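Local coordinates for Rbsd/fucu transport protein family protein (Streptococcus pneumoniae, PDB 4A34), which probably interconverts the alpha and beta anomers of L-fucose, as a fucose mutarotase of the RbsD/FucU family, at residues E52-I57 and A131-K136. Residues are numbered along the deposited sequence; the frame is centred on the assembly and turned at random.
With FUL (beta-L-fucopyranose), chain B.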
loop_
_atom_site.group_PDB
_atom_site.type_symbol
_atom_site.label_atom_id
_atom_site.label_comp_id
_atom_site.label_asym_id
_atom_site.label_seq_id
_atom_site.Cartn_x
_atom_site.Cartn_y
_atom_site.Cartn_z
ATOM N N GLU I 52 -6.469 23.789 -26.328
ATOM C CA GLU I 52 -7.783 23.372 -25.823
ATOM C C GLU I 52 -7.779 23.311 -24.294
ATOM O O GLU I 52 -8.644 23.893 -23.638
ATOM C CB GLU I 52 -8.196 22.007 -26.394
ATOM C CG GLU I 52 -8.551 21.995 -27.879
ATOM C CD GLU I 52 -7.394 21.537 -28.757
ATOM O OE1 GLU I 52 -6.388 22.279 -28.875
ATOM O OE2 GLU I 52 -7.505 20.437 -29.346
ATOM N N LEU I 53 -6.789 22.622 -23.736
ATOM C CA LEU I 53 -6.673 22.476 -22.290
ATOM C C LEU I 53 -6.392 23.804 -21.569
ATOM O O LEU I 53 -6.873 24.018 -20.449
ATOM C CB LEU I 53 -5.593 21.438 -21.948
ATOM C CG LEU I 53 -5.586 20.871 -20.529
ATOM C CD1 LEU I 53 -6.927 20.263 -20.208
ATOM C CD2 LEU I 53 -4.491 19.830 -20.381
ATOM N N LEU I 54 -5.623 24.683 -22.217
ATOM C CA LEU I 54 -5.241 25.980 -21.643
ATOM C C LEU I 54 -6.452 26.904 -21.459
ATOM O O LEU I 54 -6.565 27.615 -20.458
ATOM C CB LEU I 54 -4.170 26.658 -22.511
ATOM C CG LEU I 54 -3.697 28.073 -22.143
ATOM C CD1 LEU I 54 -3.066 28.116 -20.741
ATOM C CD2 LEU I 54 -2.731 28.592 -23.185
ATOM N N ASP I 55 -7.351 26.879 -22.441
ATOM C CA ASP I 55 -8.576 27.651 -22.404
ATOM C C ASP I 55 -9.466 27.226 -21.223
ATOM O O ASP I 55 -9.999 28.072 -20.488
ATOM C CB ASP I 55 -9.313 27.470 -23.734
ATOM C CG ASP I 55 -10.409 28.499 -23.943
ATOM O OD1 ASP I 55 -10.150 29.713 -23.750
ATOM O OD2 ASP I 55 -11.532 28.087 -24.312
ATOM N N SER I 56 -9.605 25.912 -21.040
ATOM C CA SER I 56 -10.454 25.352 -19.990
ATOM C C SER I 56 -9.900 25.646 -18.605
ATOM O O SER I 56 -10.645 25.970 -17.684
ATOM C CB SER I 56 -10.611 23.841 -20.176
ATOM O OG SER I 56 -11.205 23.533 -21.424
ATOM N N ILE I 57 -8.584 25.530 -18.471
ATOM C CA ILE I 57 -7.908 25.780 -17.203
ATOM C C ILE I 57 -7.966 27.263 -16.847
ATOM O O ILE I 57 -8.258 27.608 -15.701
ATOM C CB ILE I 57 -6.450 25.214 -17.207
ATOM C CG1 ILE I 57 -6.496 23.683 -17.270
ATOM C CG2 ILE I 57 -5.679 25.677 -15.985
ATOM C CD1 ILE I 57 -5.159 22.994 -17.262
ATOM N N ALA I 131 6.286 23.413 -26.324
ATOM C CA ALA I 131 4.868 23.771 -26.200
ATOM C C ALA I 131 4.400 23.702 -24.758
ATOM O O ALA I 131 3.206 23.831 -24.468
ATOM C CB ALA I 131 4.015 22.851 -27.079
ATOM N N ASN I 132 5.359 23.497 -23.867
ATOM C CA ASN I 132 5.104 23.307 -22.461
ATOM C C ASN I 132 4.790 24.636 -21.790
ATOM O O ASN I 132 5.365 25.652 -22.151
ATOM C CB ASN I 132 6.339 22.667 -21.833
ATOM C CG ASN I 132 6.726 21.366 -22.510
ATOM O OD1 ASN I 132 6.098 20.336 -22.286
ATOM N ND2 ASN I 132 7.766 21.405 -23.338
ATOM N N ILE I 133 3.878 24.633 -20.824
ATOM C CA ILE I 133 3.523 25.858 -20.107
ATOM C C ILE I 133 3.543 25.570 -18.619
ATOM O O ILE I 133 3.244 24.454 -18.218
ATOM C CB ILE I 133 2.099 26.376 -20.484
ATOM C CG1 ILE I 133 1.875 26.386 -21.997
ATOM C CG2 ILE I 133 1.855 27.771 -19.925
ATOM C CD1 ILE I 133 0.480 26.831 -22.400
ATOM N N ILE I 134 3.904 26.557 -17.802
ATOM C CA ILE I 134 3.689 26.457 -16.352
ATOM C C ILE I 134 2.781 27.582 -15.910
ATOM O O ILE I 134 3.038 28.749 -16.208
ATOM C CB ILE I 134 4.983 26.509 -15.513
ATOM C CG1 ILE I 134 6.005 25.491 -16.018
ATOM C CG2 ILE I 134 4.658 26.262 -14.041
ATOM C CD1 ILE I 134 7.338 25.594 -15.356
ATOM N N LEU I 135 1.707 27.208 -15.220
ATOM C CA LEU I 135 0.707 28.144 -14.738
ATOM C C LEU I 135 0.735 28.130 -13.227
ATOM O O LEU I 135 0.836 27.058 -12.617
ATOM C CB LEU I 135 -0.672 27.725 -15.234
ATOM C CG LEU I 135 -0.882 27.552 -16.743
ATOM C CD1 LEU I 135 -2.243 26.927 -16.997
ATOM C CD2 LEU I 135 -0.769 28.902 -17.456
ATOM N N LYS I 136 0.657 29.315 -12.625
ATOM C CA LYS I 136 0.687 29.463 -11.168
ATOM C C LYS I 136 -0.650 29.993 -10.626
ATOM O O LYS I 136 -1.049 31.113 -10.929
ATOM C CB LYS I 136 1.855 30.363 -10.739
ATOM C CG LYS I 136 2.041 30.469 -9.221
ATOM C CD LYS I 136 2.914 31.659 -8.828
ATOM C CE LYS I 136 4.351 31.270 -8.594
ATOM N NZ LYS I 136 4.530 30.488 -7.354
HETATM C C1 FUL B . 11.747 18.820 -24.641
HETATM C C2 FUL B . 10.297 18.828 -25.142
HETATM O O2 FUL B . 9.374 19.062 -24.103
HETATM C C3 FUL B . 10.173 19.951 -26.169
HETATM O O3 FUL B . 8.890 19.983 -26.734
HETATM C C4 FUL B . 11.202 19.767 -27.271
HETATM O O4 FUL B . 10.942 18.546 -27.912
HETATM C C5 FUL B . 12.589 19.714 -26.643
HETATM C C6 FUL B . 13.675 19.629 -27.707
HETATM O O5 FUL B . 12.620 18.612 -25.742
HETATM O O1 FUL B . 11.966 17.827 -23.672
#
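Leu-54 reaches from helix 50-60 to two residues of strand 133-136. Its CD2 methyl meets CD1 of Ile-133 at 3.7 Å, and the two side chains cross at about a right angle. Its CD1 methyl lies against the forked end of Leu-135, 4.0 Å from CD1 of that leucine and slightly farther from CD2. With CG opposite the backbone N (chi1 176°), both methyls of the Leu-54 fork are set against the strand residues. One turn on, CG2 of Ile-57 touches CD1 of Leu-135 at 3.8 Å. That CD1 therefore sits against both helix residues. All four side chains are buried, and the contacts are between methyl groups alone. Segments 52-57 and 133-136 run nearly parallel (4°), with their axes 11.6 Å apart at closest approach. This is a helix laid on one face of the mixed, six-stranded sheet of the RbsD/FucU fold; strand 133-136 is an inner strand between 25-29 and 71-74. The solvent-facing part of the helix is at Glu-52, which is exposed, and Asp-55, which is partly so; OD1 of Asp-55 is hydrogen-bonded to NE2 of His-96. Just before the strand, Asn-132 enters the sugar pocket and its ND2 donates to O2 of beta-L-fucopyranose (2.9 Å, 152° at the hydrogen). Its OD1 accepts from the backbone N of Asp-30, which probably fixes the turn of the amide. Asp-30 OD2 and Tyr-112 OH of the same chain, and His-22 ND1 of a second subunit, are also hydrogen-bonded to the sugar.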